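Local coordinates for extracellular protein 11-1 (Passalora fulva, PDB 6ZUS), which is a zinc-binding extracellular avirulence effector of a leaf-infecting fungus, from a structurally conserved effector family linked to plant resistance proteins, at residues 13-19 / 72-78; 23-27 / 59-63; 5-11 / 81-87. One frame throughout, in Å; residues are numbered along the deposited sequence.

Contact 1 of 3, residues 13-19 / 72-78. With ZN (zinc ion), chain G.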
loop_
_atom_site.group_PDB
_atom_site.type_symbol
_atom_site.label_atom_id
_atom_site.label_comp_id
_atom_site.label_asym_id
_atom_site.label_seq_id
_atom_site.Cartn_x
_atom_site.Cartn_y
_atom_site.Cartn_z
ATOM N N TRP A 13 -0.469 0.472 -2.984
ATOM C CA TRP A 13 -1.632 -0.191 -3.622
ATOM C C TRP A 13 -1.253 -0.451 -5.072
ATOM O O TRP A 13 -0.765 0.481 -5.763
ATOM C CB TRP A 13 -2.829 0.716 -3.509
ATOM C CG TRP A 13 -4.079 0.131 -4.054
ATOM C CD1 TRP A 13 -5.082 -0.460 -3.340
ATOM C CD2 TRP A 13 -4.510 0.181 -5.428
ATOM N NE1 TRP A 13 -6.103 -0.793 -4.177
ATOM C CE2 TRP A 13 -5.782 -0.443 -5.467
ATOM C CE3 TRP A 13 -3.970 0.689 -6.617
ATOM C CZ2 TRP A 13 -6.508 -0.572 -6.645
ATOM C CZ3 TRP A 13 -4.683 0.540 -7.796
ATOM C CH2 TRP A 13 -5.926 -0.086 -7.796
ATOM N N VAL A 14 -1.428 -1.670 -5.548
ATOM C CA VAL A 14 -0.938 -2.061 -6.896
ATOM C C VAL A 14 -2.050 -2.751 -7.685
ATOM O O VAL A 14 -2.696 -3.654 -7.133
ATOM C CB VAL A 14 0.330 -2.940 -6.827
ATOM C CG1 VAL A 14 0.874 -3.176 -8.231
ATOM C CG2 VAL A 14 1.418 -2.368 -5.911
ATOM N N HIS A 15 -2.225 -2.331 -8.937
ATOM C CA HIS A 15 -2.987 -3.087 -9.966
ATOM C C HIS A 15 -2.007 -3.457 -11.094
ATOM O O HIS A 15 -1.546 -2.542 -11.782
ATOM C CB HIS A 15 -4.216 -2.300 -10.467
ATOM C CG HIS A 15 -5.052 -3.155 -11.369
ATOM N ND1 HIS A 15 -5.976 -2.660 -12.271
ATOM C CD2 HIS A 15 -5.087 -4.491 -11.532
ATOM C CE1 HIS A 15 -6.545 -3.650 -12.894
ATOM N NE2 HIS A 15 -6.025 -4.759 -12.501
ATOM N N GLN A 16 -1.677 -4.745 -11.228
ATOM C CA GLN A 16 -0.862 -5.288 -12.332
ATOM C C GLN A 16 -1.810 -6.006 -13.287
ATOM O O GLN A 16 -2.577 -6.901 -12.867
ATOM C CB GLN A 16 0.229 -6.233 -11.818
ATOM C CG GLN A 16 1.134 -6.784 -12.943
ATOM C CD GLN A 16 2.249 -7.664 -12.428
ATOM O OE1 GLN A 16 2.517 -7.735 -11.195
ATOM N NE2 GLN A 16 2.842 -8.369 -13.378
ATOM N N PHE A 17 -1.763 -5.648 -14.544
ATOM C CA PHE A 17 -2.619 -6.282 -15.584
ATOM C C PHE A 17 -1.962 -6.207 -16.969
ATOM O O PHE A 17 -0.981 -5.486 -17.169
ATOM C CB PHE A 17 -3.981 -5.611 -15.583
ATOM C CG PHE A 17 -3.954 -4.118 -15.798
ATOM C CD1 PHE A 17 -3.695 -3.230 -14.761
ATOM C CD2 PHE A 17 -4.180 -3.594 -17.077
ATOM C CE1 PHE A 17 -3.646 -1.855 -14.977
ATOM C CE2 PHE A 17 -4.169 -2.225 -17.287
ATOM C CZ PHE A 17 -3.927 -1.353 -16.236
ATOM N N ARG A 18 -2.491 -6.985 -17.913
ATOM C CA ARG A 18 -1.938 -7.040 -19.294
ATOM C C ARG A 18 -2.878 -6.252 -20.206
ATOM O O ARG A 18 -4.110 -6.281 -19.979
ATOM C CB ARG A 18 -1.771 -8.475 -19.822
ATOM C CG ARG A 18 -1.171 -9.486 -18.852
ATOM C CD ARG A 18 0.263 -9.255 -18.430
ATOM N NE ARG A 18 0.676 -10.345 -17.542
ATOM C CZ ARG A 18 1.397 -10.210 -16.416
ATOM N NH1 ARG A 18 1.824 -9.025 -16.020
ATOM N NH2 ARG A 18 1.681 -11.279 -15.682
ATOM N N ILE A 19 -2.307 -5.601 -21.218
ATOM C CA ILE A 19 -3.066 -4.837 -22.234
ATOM C C ILE A 19 -2.545 -5.233 -23.606
ATOM O O ILE A 19 -1.432 -5.758 -23.744
ATOM C CB ILE A 19 -2.960 -3.318 -21.977
ATOM C CG1 ILE A 19 -1.535 -2.819 -22.247
ATOM C CG2 ILE A 19 -3.453 -2.952 -20.554
ATOM C CD1 ILE A 19 -1.410 -1.319 -22.291
ATOM N N LYS A 72 1.405 -6.104 -23.330
ATOM C CA LYS A 72 2.271 -5.344 -22.408
ATOM C C LYS A 72 1.723 -5.585 -21.005
ATOM O O LYS A 72 0.476 -5.815 -20.851
ATOM C CB LYS A 72 2.218 -3.844 -22.663
ATOM C CG LYS A 72 2.922 -3.395 -23.928
ATOM C CD LYS A 72 2.653 -1.935 -24.184
ATOM C CE LYS A 72 3.299 -1.404 -25.444
ATOM N NZ LYS A 72 2.929 0.023 -25.628
ATOM N N THR A 73 2.628 -5.556 -20.033
ATOM C CA THR A 73 2.292 -5.554 -18.590
ATOM C C THR A 73 2.260 -4.099 -18.127
ATOM O O THR A 73 3.308 -3.382 -18.306
ATOM C CB THR A 73 3.298 -6.334 -17.748
ATOM O OG1 THR A 73 3.165 -7.699 -18.119
ATOM C CG2 THR A 73 3.015 -6.191 -16.263
ATOM N N CYS A 74 1.157 -3.736 -17.488
ATOM C CA CYS A 74 0.971 -2.445 -16.809
ATOM C C CYS A 74 1.027 -2.678 -15.308
ATOM O O CYS A 74 0.365 -3.615 -14.823
ATOM C CB CYS A 74 -0.367 -1.788 -17.105
ATOM S SG CYS A 74 -0.568 -1.560 -18.875
ATOM N N ILE A 75 1.737 -1.801 -14.604
ATOM C CA ILE A 75 1.700 -1.798 -13.121
ATOM C C ILE A 75 1.310 -0.382 -12.708
ATOM O O ILE A 75 2.092 0.530 -12.994
ATOM C CB ILE A 75 2.993 -2.296 -12.473
ATOM C CG1 ILE A 75 3.345 -3.706 -12.961
ATOM C CG2 ILE A 75 2.871 -2.216 -10.952
ATOM C CD1 ILE A 75 4.761 -4.134 -12.640
ATOM N N CYS A 76 0.083 -0.209 -12.239
ATOM C CA CYS A 76 -0.476 1.096 -11.816
ATOM C C CYS A 76 -0.509 1.081 -10.293
ATOM O O CYS A 76 -1.033 0.119 -9.726
ATOM C CB CYS A 76 -1.843 1.304 -12.441
ATOM S SG CYS A 76 -1.638 1.258 -14.244
ATOM N N SER A 77 0.134 2.043 -9.634
ATOM C CA SER A 77 0.299 1.959 -8.170
ATOM C C SER A 77 0.150 3.350 -7.587
ATOM O O SER A 77 0.291 4.372 -8.316
ATOM C CB SER A 77 1.600 1.328 -7.805
ATOM O OG SER A 77 2.687 2.134 -8.270
ATOM N N VAL A 78 -0.200 3.381 -6.317
ATOM C CA VAL A 78 -0.178 4.659 -5.553
ATOM C C VAL A 78 0.422 4.331 -4.185
ATOM O O VAL A 78 0.075 3.273 -3.601
ATOM C CB VAL A 78 -1.566 5.299 -5.506
ATOM C CG1 VAL A 78 -2.639 4.417 -4.878
ATOM C CG2 VAL A 78 -1.511 6.653 -4.839
HETATM ZN ZN ZN G . -6.630 -0.739 -12.406
HETATM O O HOH W 1 -8.594 -0.568 -11.276
#

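Contact 2 of 3, residues 23-27 / 59-63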
loop_
_atom_site.group_PDB
_atom_site.type_symbol
_atom_site.label_atom_id
_atom_site.label_comp_id
_atom_site.label_asym_id
_atom_site.label_seq_id
_atom_site.Cartn_x
_atom_site.Cartn_y
_atom_site.Cartn_z
ATOM N N ASP A 23 -1.448 -0.903 -27.451
ATOM C CA ASP A 23 -1.955 0.137 -26.526
ATOM C C ASP A 23 -0.834 0.610 -25.580
ATOM O O ASP A 23 0.245 -0.053 -25.488
ATOM C CB ASP A 23 -3.149 -0.410 -25.747
ATOM C CG ASP A 23 -4.440 -0.603 -26.544
ATOM O OD1 ASP A 23 -4.409 -0.369 -27.773
ATOM O OD2 ASP A 23 -5.465 -0.856 -25.914
ATOM N N ASN A 24 -1.145 1.648 -24.812
ATOM C CA ASN A 24 -0.251 2.209 -23.764
ATOM C C ASN A 24 -0.935 2.115 -22.400
ATOM O O ASN A 24 -2.168 2.250 -22.308
ATOM C CB ASN A 24 0.168 3.640 -24.107
ATOM C CG ASN A 24 0.903 3.764 -25.438
ATOM O OD1 ASN A 24 0.789 4.802 -26.094
ATOM N ND2 ASN A 24 1.592 2.727 -25.871
ATOM N N CYS A 25 -0.156 1.975 -21.326
ATOM C CA CYS A 25 -0.740 1.802 -19.956
ATOM C C CYS A 25 -1.486 3.062 -19.548
ATOM O O CYS A 25 -2.463 2.942 -18.810
ATOM C CB CYS A 25 0.307 1.421 -18.913
ATOM S SG CYS A 25 0.983 -0.226 -19.306
ATOM N N ASN A 26 -1.028 4.227 -20.015
ATOM C CA ASN A 26 -1.705 5.517 -19.689
ATOM C C ASN A 26 -2.991 5.702 -20.525
ATOM O O ASN A 26 -3.623 6.772 -20.374
ATOM C CB ASN A 26 -0.758 6.710 -19.805
ATOM C CG ASN A 26 -0.246 6.976 -21.199
ATOM O OD1 ASN A 26 -0.847 6.571 -22.206
ATOM N ND2 ASN A 26 0.853 7.723 -21.257
ATOM N N PHE A 27 -3.435 4.728 -21.323
ATOM C CA PHE A 27 -4.855 4.718 -21.787
ATOM C C PHE A 27 -5.766 4.129 -20.687
ATOM O O PHE A 27 -6.966 4.258 -20.783
ATOM C CB PHE A 27 -5.057 3.874 -23.036
ATOM C CG PHE A 27 -4.256 4.267 -24.253
ATOM C CD1 PHE A 27 -3.779 5.560 -24.406
ATOM C CD2 PHE A 27 -4.118 3.367 -25.303
ATOM C CE1 PHE A 27 -3.040 5.907 -25.531
ATOM C CE2 PHE A 27 -3.396 3.712 -26.439
ATOM C CZ PHE A 27 -2.864 4.988 -26.550
ATOM N N LYS A 59 1.996 6.102 -9.738
ATOM C CA LYS A 59 3.069 5.674 -10.649
ATOM C C LYS A 59 2.440 4.745 -11.680
ATOM O O LYS A 59 1.514 3.976 -11.331
ATOM C CB LYS A 59 4.184 4.987 -9.869
ATOM C CG LYS A 59 5.417 4.644 -10.684
ATOM C CD LYS A 59 6.168 3.410 -10.166
ATOM C CE LYS A 59 6.690 3.540 -8.743
ATOM N NZ LYS A 59 7.797 2.588 -8.458
ATOM N N ILE A 60 2.963 4.776 -12.902
ATOM C CA ILE A 60 2.504 3.895 -14.020
ATOM C C ILE A 60 3.777 3.335 -14.657
ATOM O O ILE A 60 4.704 4.125 -14.937
ATOM C CB ILE A 60 1.617 4.674 -14.995
ATOM C CG1 ILE A 60 0.397 5.289 -14.301
ATOM C CG2 ILE A 60 1.226 3.805 -16.195
ATOM C CD1 ILE A 60 -0.457 6.191 -15.209
ATOM N N GLN A 61 3.883 2.028 -14.732
ATOM C CA GLN A 61 5.021 1.303 -15.339
ATOM C C GLN A 61 4.431 0.440 -16.467
ATOM O O GLN A 61 3.303 -0.101 -16.302
ATOM C CB GLN A 61 5.716 0.330 -14.382
ATOM C CG GLN A 61 6.215 0.946 -13.099
ATOM C CD GLN A 61 6.603 -0.151 -12.122
ATOM O OE1 GLN A 61 7.543 -0.925 -12.376
ATOM N NE2 GLN A 61 5.829 -0.247 -11.036
ATOM N N GLU A 62 5.193 0.270 -17.538
ATOM C CA GLU A 62 4.793 -0.485 -18.742
ATOM C C GLU A 62 6.030 -1.235 -19.231
ATOM O O GLU A 62 7.138 -0.629 -19.286
ATOM C CB GLU A 62 4.288 0.536 -19.784
ATOM C CG GLU A 62 3.929 -0.027 -21.152
ATOM C CD GLU A 62 3.551 1.053 -22.172
ATOM O OE1 GLU A 62 2.541 1.796 -21.967
ATOM O OE2 GLU A 62 4.275 1.150 -23.187
ATOM N N ALA A 63 5.851 -2.475 -19.656
ATOM C CA ALA A 63 6.926 -3.276 -20.280
ATOM C C ALA A 63 6.260 -4.304 -21.183
ATOM O O ALA A 63 5.208 -4.818 -20.824
ATOM C CB ALA A 63 7.789 -3.939 -19.218
HETATM O O HOH W 2 1.969 4.336 -21.028
#

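Contact 3 of 3, residues 5-11 / 81-87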
loop_
_atom_site.group_PDB
_atom_site.type_symbol
_atom_site.label_atom_id
_atom_site.label_comp_id
_atom_site.label_asym_id
_atom_site.label_seq_id
_atom_site.Cartn_x
_atom_site.Cartn_y
_atom_site.Cartn_z
ATOM N N ASP A 5 6.790 4.083 20.794
ATOM C CA ASP A 5 6.849 2.681 20.286
ATOM C C ASP A 5 5.899 2.533 19.073
ATOM O O ASP A 5 5.220 1.470 18.968
ATOM C CB ASP A 5 6.444 1.693 21.399
ATOM C CG ASP A 5 5.231 2.162 22.203
ATOM O OD1 ASP A 5 4.351 2.793 21.603
ATOM O OD2 ASP A 5 5.196 1.935 23.439
ATOM N N CYS A 6 5.687 3.615 18.315
ATOM C CA CYS A 6 4.966 3.564 17.023
ATOM C C CYS A 6 6.014 3.401 15.906
ATOM O O CYS A 6 7.239 3.597 16.171
ATOM C CB CYS A 6 4.028 4.755 16.828
ATOM S SG CYS A 6 2.352 4.453 17.484
ATOM N N LYS A 7 5.558 3.066 14.695
ATOM C CA LYS A 7 6.386 2.945 13.464
ATOM C C LYS A 7 5.740 3.776 12.349
ATOM O O LYS A 7 4.515 4.103 12.449
ATOM C CB LYS A 7 6.517 1.473 13.061
ATOM C CG LYS A 7 5.184 0.770 12.881
ATOM C CD LYS A 7 5.265 -0.630 12.392
ATOM C CE LYS A 7 3.910 -1.267 12.208
ATOM N NZ LYS A 7 3.471 -1.971 13.431
ATOM N N ALA A 8 6.539 4.162 11.349
ATOM C CA ALA A 8 6.047 4.702 10.079
ATOM C C ALA A 8 6.060 3.538 9.086
ATOM O O ALA A 8 7.005 2.723 9.133
ATOM C CB ALA A 8 6.872 5.854 9.618
ATOM N N VAL A 9 4.995 3.444 8.273
ATOM C CA VAL A 9 4.777 2.315 7.326
ATOM C C VAL A 9 4.647 2.911 5.914
ATOM O O VAL A 9 3.762 3.769 5.699
ATOM C CB VAL A 9 3.566 1.437 7.699
ATOM C CG1 VAL A 9 3.416 0.303 6.694
ATOM C CG2 VAL A 9 3.670 0.875 9.115
ATOM N N ALA A 10 5.546 2.505 4.999
ATOM C CA ALA A 10 5.502 2.796 3.553
ATOM C C ALA A 10 4.487 1.821 2.935
ATOM O O ALA A 10 4.739 0.628 2.975
ATOM C CB ALA A 10 6.860 2.650 2.924
ATOM N N LEU A 11 3.380 2.335 2.424
ATOM C CA LEU A 11 2.238 1.536 1.859
ATOM C C LEU A 11 2.176 1.758 0.352
ATOM O O LEU A 11 2.431 2.904 -0.139
ATOM C CB LEU A 11 0.927 1.981 2.501
ATOM C CG LEU A 11 0.814 1.762 4.013
ATOM C CD1 LEU A 11 -0.263 2.632 4.588
ATOM C CD2 LEU A 11 0.541 0.314 4.332
ATOM N N THR A 81 2.954 7.154 2.961
ATOM C CA THR A 81 3.483 6.720 4.270
ATOM C C THR A 81 2.411 6.965 5.324
ATOM O O THR A 81 1.872 8.091 5.387
ATOM C CB THR A 81 4.770 7.464 4.624
ATOM O OG1 THR A 81 5.730 7.090 3.621
ATOM C CG2 THR A 81 5.241 7.109 6.018
ATOM N N ALA A 82 2.090 5.929 6.082
ATOM C CA ALA A 82 1.359 6.079 7.359
ATOM C C ALA A 82 2.396 6.545 8.395
ATOM O O ALA A 82 3.263 5.770 8.772
ATOM C CB ALA A 82 0.663 4.780 7.747
ATOM N N TRP A 83 2.294 7.800 8.824
ATOM C CA TRP A 83 3.326 8.418 9.700
ATOM C C TRP A 83 3.471 7.697 11.044
ATOM O O TRP A 83 4.649 7.532 11.516
ATOM C CB TRP A 83 3.024 9.898 9.886
ATOM C CG TRP A 83 3.200 10.699 8.643
ATOM C CD1 TRP A 83 2.285 11.519 8.077
ATOM C CD2 TRP A 83 4.417 10.835 7.890
ATOM N NE1 TRP A 83 2.843 12.137 6.992
ATOM C CE2 TRP A 83 4.142 11.738 6.852
ATOM C CE3 TRP A 83 5.711 10.291 8.013
ATOM C CZ2 TRP A 83 5.104 12.086 5.905
ATOM C CZ3 TRP A 83 6.663 10.624 7.073
ATOM C CH2 TRP A 83 6.354 11.524 6.043
ATOM N N ARG A 84 2.361 7.258 11.639
ATOM C CA ARG A 84 2.385 6.730 13.033
ATOM C C ARG A 84 1.401 5.566 13.165
ATOM O O ARG A 84 0.178 5.790 13.016
ATOM C CB ARG A 84 2.046 7.854 14.017
ATOM C CG ARG A 84 2.933 9.077 13.913
ATOM C CD ARG A 84 2.462 10.110 14.891
ATOM N NE ARG A 84 3.082 11.381 14.567
ATOM C CZ ARG A 84 4.353 11.687 14.784
ATOM N NH1 ARG A 84 5.173 10.828 15.378
ATOM N NH2 ARG A 84 4.780 12.898 14.441
ATOM N N VAL A 85 1.954 4.373 13.350
ATOM C CA VAL A 85 1.198 3.101 13.445
ATOM C C VAL A 85 1.667 2.376 14.717
ATOM O O VAL A 85 2.869 2.337 14.985
ATOM C CB VAL A 85 1.360 2.253 12.170
ATOM C CG1 VAL A 85 0.568 0.959 12.316
ATOM C CG2 VAL A 85 0.990 3.049 10.924
ATOM N N ARG A 86 0.733 1.816 15.465
ATOM C CA ARG A 86 1.057 1.137 16.742
ATOM C C ARG A 86 1.953 -0.054 16.424
ATOM O O ARG A 86 1.912 -0.568 15.279
ATOM C CB ARG A 86 -0.228 0.762 17.469
ATOM C CG ARG A 86 -1.025 1.978 17.903
ATOM C CD ARG A 86 -2.106 1.485 18.784
ATOM N NE ARG A 86 -3.141 2.483 18.976
ATOM C CZ ARG A 86 -3.126 3.415 19.938
ATOM N NH1 ARG A 86 -2.090 3.552 20.743
ATOM N NH2 ARG A 86 -4.169 4.222 20.045
ATOM N N ASN A 87 2.755 -0.445 17.403
ATOM C CA ASN A 87 3.507 -1.724 17.373
ATOM C C ASN A 87 2.767 -2.821 18.139
ATOM O O ASN A 87 2.178 -2.571 19.186
ATOM C CB ASN A 87 4.928 -1.524 17.896
ATOM C CG ASN A 87 5.818 -0.979 16.800
ATOM O OD1 ASN A 87 5.819 -1.519 15.682
ATOM N ND2 ASN A 87 6.574 0.068 17.113
HETATM O O HOH W 3 2.664 1.062 20.056
HETATM O O HOH W 4 5.597 -3.857 13.502
#

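Contact 1 of 3, residues 13-19 / 72-78
The Phe-17 ring carries Cys-74 on one face: Cys-74 CB sits 3.8 Å from the ring centroid, 18° off the normal, a CH-pi contact displaced toward the rim. Cys-76 SG approaches the same ring obliquely, 3.8 Å from Phe-17 CE1, so both half-cystines of strand 72-78 border one aromatic. With CG between the backbone N and carbonyl carbon (chi1 57°), Phe-17 folds back toward strand 72-78. Phe-17 CD1 lies over the centre of one face of the His-15 imidazole; that imidazole stacks with Tyr-127. His-15 ND1 binds a zinc ion at 2.0 Å, with water 1 as a further ligand. The Cys-74 sulfur rests against Ile-19, 3.5 Å from Ile-19 CD1, with CG1 and CG2 of the same side chain close too. Across the Trp-13 end, Val-78 CG1 packs on Trp-13 CB. The reverse face of the sheet brings Val-14 CG1 against Ile-75 CG2 at 3.5 Å, the two chains meeting at a slant, while Gln-16 CG runs alongside Ile-75 CG1. Between the strands, four hydrogen-bonded antiparallel pairs (Trp-13/Val-78, His-15/Cys-76, Phe-17/Cys-74, Ile-19/Lys-72) each contribute two backbone bonds; His-15 N to Cys-76 O is nearly straight, with 178° at the hydrogen. Beyond the pair, disulfides tie Cys-74 to Cys-25 and Cys-76 to Cys-29. The two strands form the middle of a four-stranded antiparallel sheet: strand 57-64 bonds to the far edge of 72-78 and strand 127-138 to that of 13-19, while Leu-34, Gln-37 and Phe-38 of helix 31-40 cover the side bearing Trp-13, Cys-76 and Val-78.

Contact 2 of 3, residues 23-27 / 59-63
Glu-62 reaches across to Cys-25 with its aliphatic stem against the sulfur and its carboxylate against the backbone. CG anti to the backbone N (chi1 175°) and an extended next torsion carry the chain past Cys-25 SG, 3.4 Å from Glu-62 CB, and deliver Glu-62 OE1 to Cys-25 N at 2.8 Å. That bond is fairly straight, 167° at the hydrogen, and meets OE1 on its anti side, 24° out of the carboxylate plane. Water 2 donates to the same OE1 and accepts from Asn-26 N. Asn-24 crosses the carboxylate at a slant, its CB 3.7 Å from Glu-62 OE1 and its amide plane tilted only modestly from that of the carboxylate. Ile-60 CG2 touches Cys-25 CB at 3.7 Å, coming from a direction roughly at right angles to that of Glu-62 CB. Glu-62 OE2 forms a salt bridge with Lys-72, which also bonds Asp-23 O. The carboxylate thus meets the first amide of the 3-10 turn 25-27 directly and the second through water; Phe-27 N to Asn-24 O closes the turn. The result is a disulfide-secured loop packed on the outermost strand 57-64 of the antiparallel sheet of this secreted effector.

Contact 3 of 3, residues 5-11 / 81-87
Val-9 and Ala-82 form a hydrogen-bonded antiparallel pair, Val-9 N to Ala-82 O at 2.9 Å with the return bond from Ala-82 N to Val-9 O. Lys-7 and Val-85 repeat the pattern, with Lys-7 N to Val-85 O at 2.8 Å. Between the two pairs the register slips by one residue: a beta bulge, where the chain of segment 81-87 turns a corner at Trp-83. Ala-8 faces that corner, its CB 3.4 Å from Trp-83 O. Apolar contacts gather beside these pairs. Val-9 and Val-85 meet at about a right angle through their CG2 methyls, 3.9 Å apart, and Leu-11 CD1 rests on Ala-82 CB; Tyr-104 of helix 101-109 packs on Ala-82 and Val-85. Polar side chains crowd the other end. The Lys-7 chain leaves between its backbone N and carbonyl carbon (chi1 55°) and bends at its last torsion, placing NZ 2.8 Å from Arg-86 O. A longer bond, 3.3 Å, runs from Lys-7 NZ to Asn-87 OD1, arriving 40° above the amide plane rather than on a lone pair. With Cys-99 O and water 4, four acceptors surround NZ, more than its three N-H can each serve singly, so the Asn-87 OD1 bond is probably the secondary or shared one. Asn-87 ND2 donates weakly to Asp-5 O, 2.7 Å but bent, and also bonds Asp-136; water 3 links Asp-5 O with Asn-87 N. Sulfur makes a further contact: Cys-6 SG, disulfide-bonded to Cys-140, lies 3.3 Å from Val-85 O. Lys-7 is buried, and the acceptors named here are carbonyl oxygens and a water, not carboxylates. Its ammonium would therefore be stabilised largely by neutral dipoles, and its bonds to Arg-86 O and Asn-87 OD1 link the start of strand 6-20 to the chain leaving strand 71-86.

Overall arrangement
Contacts 1 and 3 pair the same two strands, 6-20 and 71-86, but lie on opposite sides of the chain's centre, about 26 Å apart between their centres. Both are partly buried; contact 1 keeps a regular register and combines aromatic, disulfide and zinc chemistry, whereas contact 3 is broken by a bulge and adds a buried lysine and methyl packing to its backbone pairs. Contact 2 is a smaller surface contact, joining a loop to strand 57-64 through a carboxylate and water. It adjoins contact 1 directly: the Cys-25–Cys-74 disulfide spans them, and Lys-72 reaches over. Along the chain the three nest, 2 within 1 within 3.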